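Local coordinates for putative oxidoreductase (Salmonella enterica subsp. enterica serovar Typhimurium, PDB 3NX4), which binds NADP(H) and probably reduces acryloyl-CoA, as a member of the medium-chain dehydrogenase/reductase superfamily, at residues 76-90 / 104-118. Sequence-based numbering, arbitrary orientation.
Sequences RFHAGQEVLLTGWGV and VKGDWLVALPAGLSS
L84 and V110 form a hydrogen-bonded antiparallel pair, with L84 N to V110 O at 2.8 Å and V110 N to L84 O at 2.9 Å, and L112 N extends the pairing of strands 82-86 and 110-111 to E82 O. The side chains of L84 and V110 lie alongside each other on one face of the sheet; L84 CG sits between its own backbone N and carbonyl carbon (chi1 67°), and CD1 rests on V110 CB while CD2 meets the P113 ring at CD. W279 and A121, from two helices, cover this leucine. F77 lies over L109, one ring face turned to its CD1, which stands 4.2 Å from the ring centroid and almost on its normal. Beyond it, R76 reaches the 3-10 turn 106-108 through a bend at chi3 and holds D107 OD1 end-on with both NH1 and NH2 (2.8 Å from NH2), the guanidinium and carboxylate planes nearly perpendicular; D74 provides NH2 with a second acidic partner. On the next residue of the turn, W108 and W88 make an offset stack of their five-membered rings, centroids 4.5 Å apart and planes at 15°, with W88 CB over the same indole face of W108. K105 CB covers the opposite face. A water ties W88 NE1 to the carbonyl oxygens of D107 and L109, and another joins T86 N to W108 O, continuing the link between the two segments where direct pairing has ended. These strands belong to the GroES-like domain of the medium-chain dehydrogenase/reductase fold, and the W88 side chain comes to about 11 Å from bound NADP.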
ATOM      1  N   ARG A  76      26.408  -5.895  25.636  1.00 41.69           N
ATOM      2  CA  ARG A  76      24.969  -6.044  25.866  1.00 40.59           C
ATOM      3  C   ARG A  76      24.551  -7.486  26.177  1.00 42.82           C
ATOM      4  O   ARG A  76      23.411  -7.735  26.577  1.00 41.96           O
ATOM      5  CB  ARG A  76      24.172  -5.529  24.664  1.00 41.07           C
ATOM      6  CG  ARG A  76      24.348  -4.049  24.379  1.00 42.43           C
ATOM      7  CD  ARG A  76      23.759  -3.713  23.020  1.00 43.90           C
ATOM      8  NE  ARG A  76      24.534  -4.327  21.948  1.00 43.91           N
ATOM      9  CZ  ARG A  76      24.238  -4.236  20.657  1.00 44.65           C
ATOM     10  NH1 ARG A  76      23.166  -3.559  20.262  1.00 43.06           N
ATOM     11  NH2 ARG A  76      25.012  -4.830  19.759  1.00 42.05           N
ATOM     12  N   PHE A  77      25.465  -8.432  25.988  1.00 41.51           N
ATOM     13  CA  PHE A  77      25.159  -9.842  26.219  1.00 38.33           C
ATOM     14  C   PHE A  77      26.202 -10.507  27.100  1.00 47.79           C
ATOM     15  O   PHE A  77      27.381 -10.140  27.073  1.00 47.22           O
ATOM     16  CB  PHE A  77      25.000 -10.579  24.886  1.00 42.97           C
ATOM     17  CG  PHE A  77      23.910 -10.010  24.027  1.00 44.57           C
ATOM     18  CD1 PHE A  77      22.608 -10.443  24.169  1.00 35.76           C
ATOM     19  CD2 PHE A  77      24.185  -9.002  23.112  1.00 44.82           C
ATOM     20  CE1 PHE A  77      21.593  -9.895  23.398  1.00 39.89           C
ATOM     21  CE2 PHE A  77      23.178  -8.455  22.333  1.00 43.66           C
ATOM     22  CZ  PHE A  77      21.877  -8.905  22.477  1.00 40.04           C
ATOM     23  N   HIS A  78      25.765 -11.477  27.897  1.00 46.52           N
ATOM     24  CA  HIS A  78      26.667 -12.129  28.840  1.00 50.88           C
ATOM     25  C   HIS A  78      26.505 -13.645  28.805  1.00 50.70           C
ATOM     26  O   HIS A  78      25.482 -14.162  28.342  1.00 47.97           O
ATOM     27  CB  HIS A  78      26.447 -11.593  30.259  1.00 56.60           C
ATOM     28  CG  HIS A  78      25.111 -11.940  30.840  1.00 72.21           C
ATOM     29  ND1 HIS A  78      23.966 -11.227  30.553  1.00 78.18           N
ATOM     30  CD2 HIS A  78      24.739 -12.921  31.697  1.00 78.81           C
ATOM     31  CE1 HIS A  78      22.945 -11.758  31.204  1.00 81.23           C
ATOM     32  NE2 HIS A  78      23.387 -12.788  31.904  1.00 81.14           N
ATOM     33  N   ALA A  79      27.519 -14.356  29.284  1.00 47.56           N
ATOM     34  CA  ALA A  79      27.461 -15.808  29.325  1.00 48.86           C
ATOM     35  C   ALA A  79      26.287 -16.264  30.186  1.00 47.42           C
ATOM     36  O   ALA A  79      26.075 -15.753  31.283  1.00 45.48           O
ATOM     37  CB  ALA A  79      28.774 -16.385  29.854  1.00 52.83           C
ATOM     38  N   GLY A  80      25.526 -17.227  29.685  1.00 42.07           N
ATOM     39  CA  GLY A  80      24.375 -17.739  30.409  1.00 47.19           C
ATOM     40  C   GLY A  80      23.047 -17.100  30.021  1.00 42.45           C
ATOM     41  O   GLY A  80      21.982 -17.580  30.401  1.00 44.91           O
ATOM     42  N   GLN A  81      23.107 -16.018  29.253  1.00 42.10           N
ATOM     43  CA  GLN A  81      21.904 -15.281  28.876  1.00 39.24           C
ATOM     44  C   GLN A  81      21.088 -16.026  27.814  1.00 40.72           C
ATOM     45  O   GLN A  81      21.657 -16.548  26.858  1.00 39.72           O
ATOM     46  CB  GLN A  81      22.293 -13.891  28.358  1.00 42.00           C
ATOM     47  CG  GLN A  81      21.123 -12.963  28.162  1.00 45.22           C
ATOM     48  CD  GLN A  81      21.536 -11.558  27.753  1.00 44.51           C
ATOM     49  OE1 GLN A  81      22.698 -11.176  27.877  1.00 46.70           O
ATOM     50  NE2 GLN A  81      20.577 -10.782  27.266  1.00 41.04           N
ATOM     51  N   GLU A  82      19.765 -16.074  27.988  1.00 39.32           N
ATOM     52  CA  GLU A  82      18.862 -16.621  26.972  1.00 37.27           C
ATOM     53  C   GLU A  82      18.569 -15.591  25.876  1.00 35.56           C
ATOM     54  O   GLU A  82      18.182 -14.456  26.172  1.00 37.07           O
ATOM     55  CB  GLU A  82      17.539 -17.080  27.604  1.00 41.76           C
ATOM     56  CG  GLU A  82      17.671 -18.211  28.632  1.00 46.43           C
ATOM     57  CD  GLU A  82      18.061 -19.541  28.008  1.00 63.28           C
ATOM     58  OE1 GLU A  82      17.413 -19.963  27.022  1.00 58.03           O
ATOM     59  OE2 GLU A  82      19.020 -20.168  28.507  1.00 78.19           O
ATOM     60  N   VAL A  83      18.740 -15.991  24.616  1.00 33.01           N
ATOM     61  CA  VAL A  83      18.526 -15.086  23.481  1.00 32.01           C
ATOM     62  C   VAL A  83      17.815 -15.765  22.314  1.00 39.47           C
ATOM     63  O   VAL A  83      17.738 -16.993  22.238  1.00 35.46           O
ATOM     64  CB  VAL A  83      19.863 -14.536  22.937  1.00 33.62           C
ATOM     65  CG1 VAL A  83      20.580 -13.711  24.004  1.00 33.08           C
ATOM     66  CG2 VAL A  83      20.743 -15.689  22.449  1.00 34.78           C
ATOM     67  N   LEU A  84      17.289 -14.956  21.399  1.00 37.45           N
ATOM     68  CA  LEU A  84      16.723 -15.496  20.174  1.00 33.28           C
ATOM     69  C   LEU A  84      17.207 -14.666  18.999  1.00 31.42           C
ATOM     70  O   LEU A  84      17.688 -13.555  19.173  1.00 33.00           O
ATOM     71  CB  LEU A  84      15.187 -15.525  20.237  1.00 34.11           C
ATOM     72  CG  LEU A  84      14.411 -14.202  20.274  1.00 29.61           C
ATOM     73  CD1 LEU A  84      14.381 -13.537  18.897  1.00 32.93           C
ATOM     74  CD2 LEU A  84      12.979 -14.473  20.746  1.00 27.62           C
ATOM     75  N   LEU A  85      17.092 -15.215  17.800  1.00 32.12           N
ATOM     76  CA  LEU A  85      17.422 -14.458  16.605  1.00 34.57           C
ATOM     77  C   LEU A  85      16.507 -14.881  15.467  1.00 33.41           C
ATOM     78  O   LEU A  85      16.259 -16.068  15.264  1.00 27.78           O
ATOM     79  CB  LEU A  85      18.890 -14.662  16.210  1.00 30.69           C
ATOM     80  CG  LEU A  85      19.399 -14.008  14.917  1.00 32.85           C
ATOM     81  CD1 LEU A  85      20.913 -13.703  15.006  1.00 31.75           C
ATOM     82  CD2 LEU A  85      19.094 -14.868  13.696  1.00 29.79           C
ATOM     83  N   THR A  86      16.003 -13.894  14.739  1.00 31.58           N
ATOM     84  CA  THR A  86      15.364 -14.138  13.455  1.00 33.06           C
ATOM     85  C   THR A  86      15.899 -13.111  12.459  1.00 27.06           C
ATOM     86  O   THR A  86      16.099 -11.937  12.805  1.00 32.22           O
ATOM     87  CB  THR A  86      13.806 -14.037  13.527  1.00 29.03           C
ATOM     88  OG1 THR A  86      13.413 -12.688  13.820  1.00 33.78           O
ATOM     89  CG2 THR A  86      13.247 -14.964  14.605  1.00 28.57           C
ATOM     90  N   GLY A  87      16.158 -13.550  11.231  1.00 31.91           N
ATOM     91  CA  GLY A  87      16.407 -12.614  10.141  1.00 29.11           C
ATOM     92  C   GLY A  87      17.819 -12.075  10.052  1.00 35.68           C
ATOM     93  O   GLY A  87      18.786 -12.795  10.313  1.00 38.94           O
ATOM     94  N   TRP A  88      17.922 -10.805   9.666  1.00 34.38           N
ATOM     95  CA  TRP A  88      19.197 -10.094   9.522  1.00 36.21           C
ATOM     96  C   TRP A  88      20.162 -10.701   8.500  1.00 39.97           C
ATOM     97  O   TRP A  88      21.322 -10.309   8.446  1.00 40.09           O
ATOM     98  CB  TRP A  88      19.898  -9.950  10.876  1.00 37.61           C
ATOM     99  CG  TRP A  88      19.179  -9.060  11.845  1.00 34.87           C
ATOM    100  CD1 TRP A  88      18.651  -9.419  13.056  1.00 33.84           C
ATOM    101  CD2 TRP A  88      18.895  -7.666  11.680  1.00 35.29           C
ATOM    102  NE1 TRP A  88      18.072  -8.326  13.660  1.00 36.09           N
ATOM    103  CE2 TRP A  88      18.206  -7.240  12.834  1.00 36.48           C
ATOM    104  CE3 TRP A  88      19.166  -6.735  10.673  1.00 37.67           C
ATOM    105  CZ2 TRP A  88      17.781  -5.921  13.006  1.00 38.03           C
ATOM    106  CZ3 TRP A  88      18.742  -5.421  10.848  1.00 39.32           C
ATOM    107  CH2 TRP A  88      18.061  -5.030  12.005  1.00 36.63           C
ATOM    108  N   GLY A  89      19.659 -11.607   7.673  1.00 39.20           N
ATOM    109  CA  GLY A  89      20.464 -12.272   6.669  1.00 34.48           C
ATOM    110  C   GLY A  89      21.065 -13.568   7.171  1.00 42.56           C
ATOM    111  O   GLY A  89      21.715 -14.294   6.424  1.00 44.44           O
ATOM    112  N   VAL A  90      20.837 -13.870   8.441  1.00 34.09           N
ATOM    113  CA  VAL A  90      21.320 -15.115   8.996  1.00 38.39           C
ATOM    114  C   VAL A  90      20.569 -16.214   8.260  1.00 38.24           C
ATOM    115  O   VAL A  90      19.370 -16.109   8.032  1.00 40.15           O
ATOM    116  CB  VAL A  90      21.046 -15.212  10.499  1.00 34.89           C
ATOM    117  CG1 VAL A  90      21.431 -16.575  11.023  1.00 39.20           C
ATOM    118  CG2 VAL A  90      21.779 -14.123  11.245  1.00 37.14           C
ATOM    119  N   VAL A 104      27.371 -14.662  15.931  1.00 40.13           N
ATOM    120  CA  VAL A 104      26.683 -13.556  15.279  1.00 35.28           C
ATOM    121  C   VAL A 104      27.001 -12.221  15.927  1.00 39.82           C
ATOM    122  O   VAL A 104      27.627 -12.157  16.984  1.00 41.19           O
ATOM    123  CB  VAL A 104      25.144 -13.731  15.340  1.00 44.77           C
ATOM    124  CG1 VAL A 104      24.713 -14.989  14.598  1.00 43.18           C
ATOM    125  CG2 VAL A 104      24.665 -13.766  16.792  1.00 36.77           C
ATOM    126  N   LYS A 105      26.551 -11.149  15.283  1.00 39.04           N
ATOM    127  CA  LYS A 105      26.719  -9.811  15.824  1.00 38.47           C
ATOM    128  C   LYS A 105      25.680  -9.588  16.903  1.00 39.30           C
ATOM    129  O   LYS A 105      24.534  -9.992  16.750  1.00 37.95           O
ATOM    130  CB  LYS A 105      26.493  -8.773  14.735  1.00 45.66           C
ATOM    131  CG  LYS A 105      27.433  -8.855  13.556  1.00 54.86           C
ATOM    132  CD  LYS A 105      27.177  -7.673  12.629  1.00 60.01           C
ATOM    133  CE  LYS A 105      28.003  -7.757  11.355  1.00 71.83           C
ATOM    134  NZ  LYS A 105      27.654  -6.659  10.404  1.00 75.16           N
ATOM    135  N   GLY A 106      26.068  -8.913  17.977  1.00 39.40           N
ATOM    136  CA  GLY A 106      25.117  -8.550  19.010  1.00 42.27           C
ATOM    137  C   GLY A 106      23.885  -7.824  18.487  1.00 41.75           C
ATOM    138  O   GLY A 106      22.792  -8.002  19.020  1.00 39.95           O
ATOM    139  N   ASP A 107      24.056  -7.003  17.451  1.00 37.52           N
ATOM    140  CA  ASP A 107      22.944  -6.243  16.878  1.00 38.58           C
ATOM    141  C   ASP A 107      21.784  -7.124  16.374  1.00 36.63           C
ATOM    142  O   ASP A 107      20.654  -6.655  16.260  1.00 32.25           O
ATOM    143  CB  ASP A 107      23.416  -5.391  15.705  1.00 38.30           C
ATOM    144  CG  ASP A 107      24.117  -4.116  16.131  1.00 48.86           C
ATOM    145  OD1 ASP A 107      24.068  -3.743  17.328  1.00 40.25           O
ATOM    146  OD2 ASP A 107      24.701  -3.479  15.232  1.00 43.93           O
ATOM    147  N   TRP A 108      22.068  -8.380  16.047  1.00 34.61           N
ATOM    148  CA  TRP A 108      21.062  -9.251  15.432  1.00 34.12           C
ATOM    149  C   TRP A 108      20.273 -10.062  16.454  1.00 36.17           C
ATOM    150  O   TRP A 108      19.308 -10.743  16.113  1.00 35.28           O
ATOM    151  CB  TRP A 108      21.731 -10.221  14.464  1.00 33.84           C
ATOM    152  CG  TRP A 108      22.472  -9.563  13.352  1.00 36.45           C
ATOM    153  CD1 TRP A 108      22.370  -8.259  12.942  1.00 38.99           C
ATOM    154  CD2 TRP A 108      23.453 -10.173  12.512  1.00 42.53           C
ATOM    155  NE1 TRP A 108      23.224  -8.029  11.887  1.00 34.90           N
ATOM    156  CE2 TRP A 108      23.898  -9.188  11.605  1.00 40.48           C
ATOM    157  CE3 TRP A 108      24.004 -11.461  12.440  1.00 45.64           C
ATOM    158  CZ2 TRP A 108      24.861  -9.452  10.636  1.00 43.51           C
ATOM    159  CZ3 TRP A 108      24.957 -11.721  11.478  1.00 48.09           C
ATOM    160  CH2 TRP A 108      25.381 -10.718  10.591  1.00 45.74           C
ATOM    161  N   LEU A 109      20.693  -9.990  17.709  1.00 35.10           N
ATOM    162  CA  LEU A 109      20.099 -10.802  18.756  1.00 34.62           C
ATOM    163  C   LEU A 109      18.978 -10.058  19.452  1.00 36.36           C
ATOM    164  O   LEU A 109      18.937  -8.828  19.450  1.00 38.51           O
ATOM    165  CB  LEU A 109      21.171 -11.193  19.778  1.00 34.98           C
ATOM    166  CG  LEU A 109      22.186 -12.246  19.322  1.00 36.69           C
ATOM    167  CD1 LEU A 109      23.350 -12.340  20.294  1.00 37.94           C
ATOM    168  CD2 LEU A 109      21.507 -13.616  19.171  1.00 31.39           C
ATOM    169  N   VAL A 110      18.064 -10.820  20.036  1.00 32.71           N
ATOM    170  CA  VAL A 110      17.031 -10.275  20.892  1.00 33.45           C
ATOM    171  C   VAL A 110      17.088 -11.019  22.222  1.00 36.11           C
ATOM    172  O   VAL A 110      17.070 -12.250  22.237  1.00 34.63           O
ATOM    173  CB  VAL A 110      15.647 -10.485  20.253  1.00 35.63           C
ATOM    174  CG1 VAL A 110      14.548 -10.042  21.190  1.00 35.40           C
ATOM    175  CG2 VAL A 110      15.567  -9.743  18.929  1.00 37.03           C
ATOM    176  N   ALA A 111      17.172 -10.296  23.335  1.00 31.70           N
ATOM    177  CA  ALA A 111      17.116 -10.961  24.643  1.00 33.26           C
ATOM    178  C   ALA A 111      15.789 -11.717  24.749  1.00 36.56           C
ATOM    179  O   ALA A 111      14.741 -11.190  24.377  1.00 37.31           O
ATOM    180  CB  ALA A 111      17.252  -9.953  25.768  1.00 36.57           C
ATOM    181  N   LEU A 112      15.826 -12.958  25.225  1.00 38.02           N
ATOM    182  CA  LEU A 112      14.606 -13.768  25.276  1.00 32.92           C
ATOM    183  C   LEU A 112      13.550 -13.063  26.119  1.00 37.34           C
ATOM    184  O   LEU A 112      13.767 -12.824  27.311  1.00 38.83           O
ATOM    185  CB  LEU A 112      14.901 -15.152  25.860  1.00 34.34           C
ATOM    186  CG  LEU A 112      13.680 -16.080  25.888  1.00 33.31           C
ATOM    187  CD1 LEU A 112      13.260 -16.442  24.477  1.00 33.51           C
ATOM    188  CD2 LEU A 112      13.978 -17.344  26.698  1.00 32.41           C
ATOM    189  N   PRO A 113      12.406 -12.714  25.507  1.00 38.13           N
ATOM    190  CA  PRO A 113      11.439 -11.882  26.233  1.00 44.96           C
ATOM    191  C   PRO A 113      10.955 -12.580  27.494  1.00 43.34           C
ATOM    192  O   PRO A 113      10.807 -13.794  27.493  1.00 49.67           O
ATOM    193  CB  PRO A 113      10.284 -11.724  25.229  1.00 38.50           C
ATOM    194  CG  PRO A 113      10.900 -11.959  23.895  1.00 33.21           C
ATOM    195  CD  PRO A 113      11.985 -12.975  24.118  1.00 34.68           C
ATOM    196  N   ALA A 114      10.725 -11.823  28.559  1.00 42.15           N
ATOM    197  CA  ALA A 114      10.122 -12.383  29.757  1.00 44.66           C
ATOM    198  C   ALA A 114       8.756 -12.961  29.398  1.00 43.85           C
ATOM    199  O   ALA A 114       8.017 -12.376  28.612  1.00 44.71           O
ATOM    200  CB  ALA A 114       9.977 -11.322  30.822  1.00 53.82           C
ATOM    201  N   GLY A 115       8.434 -14.110  29.977  1.00 43.34           N
ATOM    202  CA  GLY A 115       7.187 -14.786  29.691  1.00 45.24           C
ATOM    203  C   GLY A 115       7.248 -15.710  28.487  1.00 46.03           C
ATOM    204  O   GLY A 115       6.301 -16.445  28.225  1.00 48.20           O
ATOM    205  N   LEU A 116       8.350 -15.684  27.747  1.00 34.87           N
ATOM    206  CA  LEU A 116       8.455 -16.526  26.557  1.00 35.95           C
ATOM    207  C   LEU A 116       9.547 -17.577  26.719  1.00 36.86           C
ATOM    208  O   LEU A 116      10.704 -17.232  26.962  1.00 38.25           O
ATOM    209  CB  LEU A 116       8.744 -15.663  25.324  1.00 35.48           C
ATOM    210  CG  LEU A 116       8.648 -16.343  23.958  1.00 34.94           C
ATOM    211  CD1 LEU A 116       7.220 -16.834  23.707  1.00 30.19           C
ATOM    212  CD2 LEU A 116       9.090 -15.389  22.843  1.00 34.25           C
ATOM    213  N   SER A 117       9.186 -18.852  26.574  1.00 37.91           N
ATOM    214  CA  SER A 117      10.173 -19.923  26.652  1.00 39.91           C
ATOM    215  C   SER A 117      11.001 -19.950  25.375  1.00 33.76           C
ATOM    216  O   SER A 117      10.551 -19.524  24.327  1.00 33.45           O
ATOM    217  CB  SER A 117       9.504 -21.283  26.878  1.00 40.17           C
ATOM    218  OG  SER A 117       8.945 -21.784  25.669  1.00 37.79           O
ATOM    219  N   SER A 118      12.219 -20.452  25.477  1.00 33.51           N
ATOM    220  CA  SER A 118      13.089 -20.601  24.318  1.00 32.65           C
ATOM    221  C   SER A 118      12.406 -21.467  23.243  1.00 31.58           C
ATOM    222  O   SER A 118      12.461 -21.159  22.049  1.00 31.22           O
ATOM    223  CB  SER A 118      14.426 -21.220  24.768  1.00 42.40           C
ATOM    224  OG  SER A 118      15.350 -21.319  23.703  1.00 45.99           O
TER
HETATM  225  O   HOH W   1      16.623 -18.734  24.303  1.00 38.29           O
HETATM  226  O   HOH W   2      17.514 -22.165  25.507  1.00 44.09           O
HETATM  227  O   HOH W   3      16.585 -11.070  15.683  1.00 33.78           O
HETATM  228  O   HOH W   4      18.225  -7.651  16.743  1.00 37.76           O